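Capsular polysaccharide biosynthesis protein (Burkholderia pseudomallei, PDB 4BQN) binds coenzyme A and probably acts as an acetyltransferase in the biosynthesis of capsular polysaccharide. Local coordinates at residues A[111-116]-A[289-294]; A[130-135]-A[283-288]. The protein carries 1 engineered substitution. One frame throughout, in Å; residues are numbered along the deposited sequence.

Contact 1: A[111-116]-A[289-294]; sequences YGLPPH and SAFFDR. With COA (coenzyme A), chain C.
Tyr111 opens the loop segment 111-116 by laying its phenol ring flat against the guanidinium of Arg294, the two planes only 5° from parallel. The ring reaches helix 285-296 because CG stands anti to the backbone nitrogen (chi1 172°). The arginine runs extended from CG to NE and lies across one face of the ring, with CD and the guanidinium both above it: CD makes a CH-pi contact 3.6 Å from the ring centroid, and CZ a cation-pi contact 3.7 Å from the same centroid. With its face on the tyrosine, the guanidinium presents its edge to the 3'-phosphate of coenzyme A. Arg294 NH1 donates to O7A of the cofactor at 3.1 Å, and NH2 to O9A at 3.0 Å in a nearly straight bond of 170°. Here the stack restricts the tilt of the guanidinium while its N-H groups hold the phosphate. The backbone of Tyr111 also takes part, its N lying 3.5 Å from CD1 of Phe291, obliquely to that ring. Two residues on, Leu113 places CD1 3.8 Å from CB of Phe291, a purely apolar touch. Behind this contact, Phe280 of helix 269-281 touches both Leu113 and Phe291, and Ala123 and Ala126 of helix 123-130 touch the side chain of Phe291. The start of the loop between strands 107-108 and 121-122 is thus pinned to helix 285-296 through Tyr111 and Leu113.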
ATOM      1  N   TYR A 111      13.836   6.670  -0.987  1.00 15.18           N
ATOM      2  CA  TYR A 111      13.796   7.722  -2.003  1.00 13.91           C
ATOM      3  C   TYR A 111      15.208   8.274  -2.088  1.00 13.54           C
ATOM      4  O   TYR A 111      15.801   8.630  -1.071  1.00 15.50           O
ATOM      5  CB  TYR A 111      12.829   8.850  -1.618  1.00 16.59           C
ATOM      6  CG  TYR A 111      12.905  10.046  -2.562  1.00 18.42           C
ATOM      7  CD1 TYR A 111      13.838  11.078  -2.365  1.00 21.18           C
ATOM      8  CD2 TYR A 111      12.065  10.128  -3.661  1.00 23.52           C
ATOM      9  CE1 TYR A 111      13.914  12.159  -3.236  1.00 23.30           C
ATOM     10  CE2 TYR A 111      12.138  11.197  -4.541  1.00 22.96           C
ATOM     11  CZ  TYR A 111      13.059  12.211  -4.321  1.00 25.66           C
ATOM     12  OH  TYR A 111      13.125  13.281  -5.191  1.00 24.90           O
ATOM     13  N   GLY A 112      15.743   8.347  -3.298  1.00 14.36           N
ATOM     14  CA  GLY A 112      17.106   8.849  -3.516  1.00 15.59           C
ATOM     15  C   GLY A 112      18.218   7.932  -3.042  1.00 14.54           C
ATOM     16  O   GLY A 112      19.388   8.322  -3.042  1.00 19.17           O
ATOM     17  N   LEU A 113      17.838   6.730  -2.617  1.00 14.05           N
ATOM     18  CA  LEU A 113      18.733   5.687  -2.124  1.00 13.54           C
ATOM     19  C   LEU A 113      18.501   4.462  -2.969  1.00 13.39           C
ATOM     20  O   LEU A 113      17.467   4.356  -3.631  1.00 14.50           O
ATOM     21  CB  LEU A 113      18.427   5.367  -0.652  1.00 14.62           C
ATOM     22  CG  LEU A 113      18.660   6.489   0.365  1.00 15.23           C
ATOM     23  CD1 LEU A 113      18.034   6.140   1.700  1.00 16.77           C
ATOM     24  CD2 LEU A 113      20.146   6.786   0.528  1.00 17.17           C
ATOM     25  N   PRO A 114      19.458   3.529  -2.969  1.00 12.84           N
ATOM     26  CA  PRO A 114      19.265   2.341  -3.802  1.00 14.31           C
ATOM     27  C   PRO A 114      17.991   1.601  -3.411  1.00 14.97           C
ATOM     28  O   PRO A 114      17.601   1.612  -2.234  1.00 16.29           O
ATOM     29  CB  PRO A 114      20.482   1.474  -3.468  1.00 16.75           C
ATOM     30  CG  PRO A 114      21.505   2.424  -2.945  1.00 20.55           C
ATOM     31  CD  PRO A 114      20.743   3.505  -2.246  1.00 15.26           C
ATOM     32  N   PRO A 115      17.342   0.951  -4.382  1.00 15.78           N
ATOM     33  CA  PRO A 115      16.185   0.134  -4.031  1.00 16.80           C
ATOM     34  C   PRO A 115      16.587  -0.931  -3.014  1.00 16.73           C
ATOM     35  O   PRO A 115      17.676  -1.505  -3.094  1.00 18.12           O
ATOM     36  CB  PRO A 115      15.788  -0.516  -5.362  1.00 19.80           C
ATOM     37  CG  PRO A 115      16.379   0.370  -6.406  1.00 28.74           C
ATOM     38  CD  PRO A 115      17.654   0.884  -5.817  1.00 19.63           C
ATOM     39  N   HIS A 116      15.721  -1.175  -2.047  1.00 15.77           N
ATOM     40  CA  HIS A 116      15.985  -2.201  -1.054  1.00 14.83           C
ATOM     41  C   HIS A 116      15.369  -3.500  -1.556  1.00 15.69           C
ATOM     42  O   HIS A 116      14.232  -3.483  -2.048  1.00 16.26           O
ATOM     43  CB  HIS A 116      15.388  -1.800   0.302  1.00 15.65           C
ATOM     44  CG  HIS A 116      15.821  -2.685   1.425  1.00 14.26           C
ATOM     45  ND1 HIS A 116      15.347  -3.971   1.586  1.00 17.82           N
ATOM     46  CD2 HIS A 116      16.724  -2.485   2.412  1.00 15.97           C
ATOM     47  CE1 HIS A 116      15.934  -4.521   2.635  1.00 19.33           C
ATOM     48  NE2 HIS A 116      16.775  -3.640   3.153  1.00 18.16           N
ATOM     49  N   SER A 289      20.319  11.466   5.026  1.00 14.67           N
ATOM     50  CA  SER A 289      19.712  12.652   5.643  1.00 12.99           C
ATOM     51  C   SER A 289      18.610  13.278   4.765  1.00 15.42           C
ATOM     52  O   SER A 289      17.541  13.654   5.253  1.00 15.25           O
ATOM     53  CB  SER A 289      20.787  13.686   5.966  1.00 17.14           C
ATOM     54  OG  SER A 289      20.233  14.787   6.662  1.00 20.84           O
ATOM     55  N   ALA A 290      18.861  13.380   3.465  1.00 14.89           N
ATOM     56  CA  ALA A 290      17.842  13.906   2.557  1.00 15.85           C
ATOM     57  C   ALA A 290      16.585  13.036   2.587  1.00 13.43           C
ATOM     58  O   ALA A 290      15.460  13.535   2.582  1.00 14.94           O
ATOM     59  CB  ALA A 290      18.374  14.026   1.142  1.00 16.29           C
ATOM     60  N   PHE A 291      16.786  11.723   2.623  1.00 12.28           N
ATOM     61  CA  PHE A 291      15.673  10.776   2.705  1.00 12.46           C
ATOM     62  C   PHE A 291      14.886  10.987   4.001  1.00 11.81           C
ATOM     63  O   PHE A 291      13.649  11.120   3.988  1.00 12.42           O
ATOM     64  CB  PHE A 291      16.200   9.329   2.621  1.00 14.01           C
ATOM     65  CG  PHE A 291      15.181   8.287   2.987  1.00 11.77           C
ATOM     66  CD1 PHE A 291      14.036   8.109   2.212  1.00 15.34           C
ATOM     67  CD2 PHE A 291      15.371   7.457   4.085  1.00 14.19           C
ATOM     68  CE1 PHE A 291      13.095   7.146   2.549  1.00 15.75           C
ATOM     69  CE2 PHE A 291      14.432   6.488   4.423  1.00 14.50           C
ATOM     70  CZ  PHE A 291      13.297   6.330   3.652  1.00 14.63           C
ATOM     71  N   PHE A 292      15.597  11.040   5.127  1.00 12.40           N
ATOM     72  CA  PHE A 292      14.915  11.200   6.395  1.00 12.37           C
ATOM     73  C   PHE A 292      14.149  12.520   6.427  1.00 11.83           C
ATOM     74  O   PHE A 292      13.004  12.556   6.894  1.00 13.16           O
ATOM     75  CB  PHE A 292      15.877  11.141   7.576  1.00 12.85           C
ATOM     76  CG  PHE A 292      15.184  11.302   8.896  1.00 13.65           C
ATOM     77  CD1 PHE A 292      14.338  10.304   9.365  1.00 13.39           C
ATOM     78  CD2 PHE A 292      15.339  12.460   9.647  1.00 15.70           C
ATOM     79  CE1 PHE A 292      13.661  10.449  10.567  1.00 14.39           C
ATOM     80  CE2 PHE A 292      14.674  12.609  10.855  1.00 18.19           C
ATOM     81  CZ  PHE A 292      13.838  11.595  11.322  1.00 16.66           C
ATOM     82  N   ASP A 293      14.757  13.593   5.931  1.00 12.87           N
ATOM     83  CA  ASP A 293      14.083  14.894   5.921  1.00 13.66           C
ATOM     84  C   ASP A 293      12.800  14.848   5.097  1.00 13.38           C
ATOM     85  O   ASP A 293      11.779  15.442   5.462  1.00 13.94           O
ATOM     86  CB  ASP A 293      15.001  15.986   5.357  1.00 15.20           C
ATOM     87  CG  ASP A 293      16.106  16.407   6.315  1.00 20.00           C
ATOM     88  OD1 ASP A 293      16.109  15.991   7.497  1.00 22.28           O
ATOM     89  OD2 ASP A 293      16.985  17.179   5.865  1.00 27.87           O
ATOM     90  N   ARG A 294      12.857  14.166   3.958  1.00 12.88           N
ATOM     91  CA  ARG A 294      11.690  14.048   3.097  1.00 12.46           C
ATOM     92  C   ARG A 294      10.557  13.289   3.787  1.00 11.90           C
ATOM     93  O   ARG A 294       9.401  13.712   3.740  1.00 13.70           O
ATOM     94  CB  ARG A 294      12.067  13.372   1.774  1.00 14.21           C
ATOM     95  CG  ARG A 294      10.951  13.360   0.736  1.00 14.88           C
ATOM     96  CD  ARG A 294      11.483  12.808  -0.568  1.00 17.83           C
ATOM     97  NE  ARG A 294      10.542  12.909  -1.682  1.00 18.62           N
ATOM     98  CZ  ARG A 294       9.673  11.964  -2.015  1.00 18.10           C
ATOM     99  NH1 ARG A 294       9.594  10.847  -1.307  1.00 19.03           N
ATOM    100  NH2 ARG A 294       8.878  12.143  -3.058  1.00 20.21           N
TER
HETATM  101  N1A COA C 320      -0.056   8.576   2.285  0.88 11.01           N
HETATM  102  C2A COA C 320       1.261   8.870   2.149  0.88 11.40           C
HETATM  103  N3A COA C 320       1.945   8.626   1.018  0.88 11.17           N
HETATM  104  C4A COA C 320       1.300   8.100  -0.048  0.88 11.15           C
HETATM  105  C5A COA C 320      -0.118   7.770   0.028  0.88 10.57           C
HETATM  106  C6A COA C 320      -0.794   8.043   1.290  0.88 10.19           C
HETATM  107  N6A COA C 320      -2.104   7.753   1.430  0.88 11.13           N
HETATM  108  N7A COA C 320      -0.501   7.257  -1.164  0.88 12.43           N
HETATM  109  C8A COA C 320       0.600   7.270  -1.957  0.88 11.16           C
HETATM  110  N9A COA C 320       1.669   7.746  -1.279  0.88 11.19           N
HETATM  111  C1B COA C 320       3.032   7.974  -1.773  0.88 12.15           C
HETATM  112  C2B COA C 320       3.534   6.974  -2.799  0.88 13.86           C
HETATM  113  O2B COA C 320       4.114   5.841  -2.150  0.88 13.58           O
HETATM  114  C3B COA C 320       4.548   7.838  -3.532  0.88 13.79           C
HETATM  115  O3B COA C 320       5.712   7.923  -2.688  0.88 14.72           O
HETATM  116  P3B COA C 320       7.116   8.509  -3.211  0.44 16.82           P
HETATM  117  O7A COA C 320       8.053   8.233  -2.062  0.44 21.14           O
HETATM  118  O8A COA C 320       7.426   7.697  -4.441  0.44 16.50           O
HETATM  119  O9A COA C 320       6.889   9.976  -3.490  0.44 17.89           O
HETATM  120  C4B COA C 320       3.875   9.209  -3.566  0.88 12.45           C
HETATM  121  O4B COA C 320       2.956   9.220  -2.471  0.88 12.21           O
HETATM  122  C5B COA C 320       3.136   9.514  -4.869  0.88 13.86           C
HETATM  123  O5B COA C 320       2.201   8.463  -5.080  0.88 13.60           O
HETATM  124  P1A COA C 320       0.700   8.740  -5.515  0.88 14.06           P
HETATM  125  O1A COA C 320       0.005   7.411  -5.478  0.88 13.79           O
HETATM  126  O2A COA C 320       0.106   9.856  -4.707  0.88 14.79           O
HETATM  127  O3A COA C 320       0.758   9.288  -7.016  0.88 15.21           O
HETATM  128  P2A COA C 320       1.335   8.736  -8.415  0.88 14.17           P
HETATM  129  O4A COA C 320       2.463   9.649  -8.823  0.88 17.02           O
HETATM  130  O5A COA C 320       0.143   8.643  -9.327  0.88 15.04           O
HETATM  131  O6A COA C 320       1.939   7.290  -8.135  0.88 13.66           O
HETATM  132  CBP COA C 320       2.146   4.951  -7.649  0.88 15.21           C
HETATM  133  CCP COA C 320       1.195   6.055  -8.106  0.88 15.05           C
HETATM  134  CDP COA C 320       1.413   3.615  -7.592  0.88 18.35           C
HETATM  135  CEP COA C 320       3.238   4.810  -8.696  0.88 19.76           C
HETATM  136  CAP COA C 320       2.714   5.356  -6.264  0.88 13.61           C
HETATM  137  OAP COA C 320       1.686   5.277  -5.275  0.88 12.62           O
HETATM  138  C9P COA C 320       3.928   4.600  -5.746  0.88 19.90           C
HETATM  139  O9P COA C 320       5.056   4.931  -6.090  0.88 22.45           O
HETATM  140  N8P COA C 320       3.733   3.615  -4.862  0.88 18.41           N
HETATM  141  C7P COA C 320       4.839   2.881  -4.262  0.88 22.56           C
HETATM  142  C6P COA C 320       5.510   1.869  -5.173  0.88 26.53           C
HETATM  143  C5P COA C 320       4.486   0.840  -5.570  0.88 32.56           C
HETATM  144  O5P COA C 320       3.805   0.979  -6.575  0.88 26.92           O
HETATM  145  N4P COA C 320       4.387  -0.197  -4.760  0.88 38.10           N
HETATM  146  C3P COA C 320       3.450  -1.257  -5.004  0.88 35.62           C
HETATM  147  C2P COA C 320       2.538  -1.414  -3.810  0.88 27.88           C
HETATM  148  S1P COA C 320       1.093  -2.243  -4.343  0.88 26.50           S

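Contact 2: A[130-135]-A[283-288]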
ATOM      1  N   VAL A 130      21.578   9.405  10.900  1.00 21.19           N
ATOM      2  CA  VAL A 130      21.959  10.807  10.713  1.00 25.70           C
ATOM      3  C   VAL A 130      22.387  11.460  12.032  1.00 26.43           C
ATOM      4  O   VAL A 130      23.335  12.248  12.043  1.00 32.62           O
ATOM      5  CB  VAL A 130      20.832  11.621  10.023  1.00 25.39           C
ATOM      6  CG1 VAL A 130      21.145  13.110  10.015  1.00 32.28           C
ATOM      7  CG2 VAL A 130      20.624  11.116   8.604  1.00 27.19           C
ATOM      8  N   MET A 131      21.703  11.110  13.127  1.00 25.48           N
ATOM      9  CA  MET A 131      21.896  11.627  14.489  0.50 23.63           C
ATOM     10  C   MET A 131      23.097  10.983  15.206  1.00 30.16           C
ATOM     11  O   MET A 131      23.356  11.280  16.385  1.00 28.43           O
ATOM     12  CB  MET A 131      20.610  11.321  15.282  0.50 26.92           C
ATOM     13  CG  MET A 131      20.331  12.174  16.515  0.50 37.07           C
ATOM     14  SD  MET A 131      18.782  11.702  17.329  0.50 32.77           S
ATOM     15  CE  MET A 131      18.780  12.825  18.726  0.50 43.31           C
ATOM     16  N   ASP A 132      23.770  10.056  14.519  1.00 27.38           N
ATOM     17  CA  ASP A 132      24.872   9.256  15.073  0.70 32.79           C
ATOM     18  C   ASP A 132      24.459   8.410  16.284  1.00 27.52           C
ATOM     19  O   ASP A 132      25.252   8.180  17.202  1.00 31.24           O
ATOM     20  CB  ASP A 132      26.120  10.113  15.363  0.70 33.26           C
ATOM     21  CG  ASP A 132      26.956  10.380  14.116  0.70 43.89           C
ATOM     22  OD1 ASP A 132      26.937   9.550  13.177  0.70 45.13           O
ATOM     23  OD2 ASP A 132      27.642  11.423  14.080  0.70 49.90           O
ATOM     24  N   VAL A 133      23.214   7.937  16.277  1.00 23.65           N
ATOM     25  CA  VAL A 133      22.752   7.000  17.296  1.00 20.04           C
ATOM     26  C   VAL A 133      23.227   5.631  16.836  1.00 21.82           C
ATOM     27  O   VAL A 133      22.943   5.237  15.700  1.00 24.43           O
ATOM     28  CB  VAL A 133      21.213   7.040  17.456  1.00 19.81           C
ATOM     29  CG1 VAL A 133      20.724   5.885  18.319  1.00 23.48           C
ATOM     30  CG2 VAL A 133      20.795   8.366  18.078  1.00 25.36           C
ATOM     31  N   ASP A 134      23.982   4.926  17.685  1.00 27.22           N
ATOM     32  CA  ASP A 134      24.488   3.593  17.334  0.60 26.68           C
ATOM     33  C   ASP A 134      23.373   2.552  17.337  1.00 20.84           C
ATOM     34  O   ASP A 134      22.364   2.706  18.044  1.00 20.99           O
ATOM     35  CB  ASP A 134      25.672   3.145  18.218  0.60 39.52           C
ATOM     36  CG  ASP A 134      25.857   4.000  19.472  0.60 46.75           C
ATOM     37  OD1 ASP A 134      24.885   4.618  19.960  0.60 55.26           O
ATOM     38  OD2 ASP A 134      27.003   4.051  19.973  0.60 58.22           O
ATOM     39  N   LYS A 135      23.546   1.497  16.543  1.00 22.27           N
ATOM     40  CA  LYS A 135      22.501   0.487  16.383  0.50 20.20           C
ATOM     41  C   LYS A 135      22.122  -0.189  17.702  1.00 18.50           C
ATOM     42  O   LYS A 135      20.943  -0.481  17.946  1.00 20.78           O
ATOM     43  CB  LYS A 135      22.879  -0.534  15.300  0.50 20.74           C
ATOM     44  CG  LYS A 135      24.144  -1.331  15.564  0.50 22.20           C
ATOM     45  CD  LYS A 135      24.561  -2.130  14.337  0.50 25.28           C
ATOM     46  CE  LYS A 135      25.650  -3.132  14.682  0.50 26.31           C
ATOM     47  NZ  LYS A 135      26.885  -2.476  15.192  0.50 37.45           N
ATOM     48  N   SER A 283      25.141   3.706   2.404  1.00 15.61           N
ATOM     49  CA  SER A 283      24.840   4.829   1.519  1.00 15.92           C
ATOM     50  C   SER A 283      25.502   6.119   2.025  1.00 16.86           C
ATOM     51  O   SER A 283      25.856   6.209   3.196  1.00 16.62           O
ATOM     52  CB  SER A 283      23.316   5.023   1.422  1.00 17.27           C
ATOM     53  OG  SER A 283      22.745   4.061   0.554  1.00 18.08           O
ATOM     54  N   PRO A 284      25.641   7.142   1.151  1.00 15.67           N
ATOM     55  CA  PRO A 284      26.195   8.409   1.630  1.00 16.41           C
ATOM     56  C   PRO A 284      25.301   9.016   2.704  1.00 14.30           C
ATOM     57  O   PRO A 284      24.083   9.040   2.562  1.00 15.09           O
ATOM     58  CB  PRO A 284      26.204   9.289   0.373  1.00 18.16           C
ATOM     59  CG  PRO A 284      26.170   8.327  -0.775  1.00 18.69           C
ATOM     60  CD  PRO A 284      25.322   7.190  -0.286  1.00 17.47           C
ATOM     61  N   LYS A 285      25.909   9.486   3.784  1.00 17.00           N
ATOM     62  CA  LYS A 285      25.160  10.085   4.881  1.00 15.51           C
ATOM     63  C   LYS A 285      24.278  11.246   4.416  1.00 15.90           C
ATOM     64  O   LYS A 285      23.148  11.391   4.885  1.00 16.72           O
ATOM     65  CB  LYS A 285      26.103  10.553   5.983  1.00 20.08           C
ATOM     66  CG  LYS A 285      25.394  10.773   7.308  1.00 24.95           C
ATOM     67  CD  LYS A 285      26.394  11.190   8.367  1.00 30.04           C
ATOM     68  CE  LYS A 285      26.116  10.528   9.700  1.00 29.24           C
ATOM     69  NZ  LYS A 285      27.245  10.835  10.624  1.00 29.84           N
ATOM     70  N   ALA A 286      24.774  12.062   3.493  1.00 15.71           N
ATOM     71  CA  ALA A 286      23.982  13.179   2.987  1.00 16.39           C
ATOM     72  C   ALA A 286      22.691  12.692   2.334  1.00 15.23           C
ATOM     73  O   ALA A 286      21.642  13.341   2.446  1.00 16.84           O
ATOM     74  CB  ALA A 286      24.790  14.029   2.016  1.00 19.39           C
ATOM     75  N   ASP A 287      22.756  11.550   1.655  1.00 15.52           N
ATOM     76  CA  ASP A 287      21.571  11.020   0.966  1.00 14.61           C
ATOM     77  C   ASP A 287      20.608  10.390   1.958  1.00 13.59           C
ATOM     78  O   ASP A 287      19.386  10.515   1.807  1.00 13.93           O
ATOM     79  CB  ASP A 287      21.956   9.980  -0.091  1.00 15.33           C
ATOM     80  CG  ASP A 287      22.846  10.543  -1.174  1.00 17.49           C
ATOM     81  OD1 ASP A 287      23.043  11.778  -1.236  1.00 19.69           O
ATOM     82  OD2 ASP A 287      23.344   9.730  -1.978  1.00 18.78           O
ATOM     83  N   VAL A 288      21.146   9.738   2.982  1.00 13.29           N
ATOM     84  CA  VAL A 288      20.300   9.207   4.053  1.00 13.71           C
ATOM     85  C   VAL A 288      19.598  10.374   4.780  1.00 13.52           C
ATOM     86  O   VAL A 288      18.401  10.295   5.100  1.00 12.92           O
ATOM     87  CB  VAL A 288      21.105   8.322   5.023  1.00 14.71           C
ATOM     88  CG1 VAL A 288      20.235   7.851   6.184  1.00 15.44           C
ATOM     89  CG2 VAL A 288      21.659   7.111   4.284  1.00 15.38           C
TER
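Lys285 and Asp132 meet nearly at right angles, the ammonium of Lys285, from the first turn of helix 285-296, coming to the carboxylate of Asp132 in the turn that ends helix 123-130. Lys285 NZ donates to Asp132 OD1 at 2.9 Å, forming a salt bridge. The nitrogen approaches on the syn side of that oxygen but 30° out of the carboxylate plane, and it stays nearer to OD1 than to OD2, which lies 3.5 Å from NZ; the grip is therefore uneven, with one oxygen taking the bond. The lysine reaches this far with CG anti to its backbone nitrogen (chi1 -162°) and a chain that is straight except for a bend at chi3. Its CE passes 4.0 Å from the carbonyl oxygen of Val130 on the way. Asp132 is present in two conformers, and the bridge is described for one; whether it persists in the other is doubtful.

Val130 and Val288 provide the apolar half of the contact. Their side chains slide past each other in opposite directions, CG2 of Val130 lying 4.1 Å from CG1 of Val288; the same CG2 is 4.0 Å from the carbonyl carbon of Val288. Asp132 and Lys285 are exposed, whereas Val288 is buried. Asp132, with positive phi, closes helix 123-130 in a Schellman motif, while Pro284 occupies the N-cap position of helix 285-296. The end of one helix is joined to the start of the other by the Lys285-Asp132 bridge and the packing of Val130 on Val288. Further in, Val288 rests on Ala126 of helix 123-130 and on Phe280 of helix 269-281.

In the fold
Both contacts draw on helix 285-296, contact 2 at its first turn and contact 1 further along, with their centres 11 Å apart. Contact 2 is nested inside the chain loop that contact 1 closes. The two also touch directly: Val130 CG2 packs 3.5 Å from Ser289 CA, and Leu113 CD2 lies 3.7 Å from Asp287 CB. Of the two, contact 1 holds a residue that binds coenzyme A, Arg294, whose side chain is about 9 Å from that of Arg167 and about 10 Å from that of His99, both also binding residues. In contact 2, the side chain of Val288 is about 11 Å from that of Arg294.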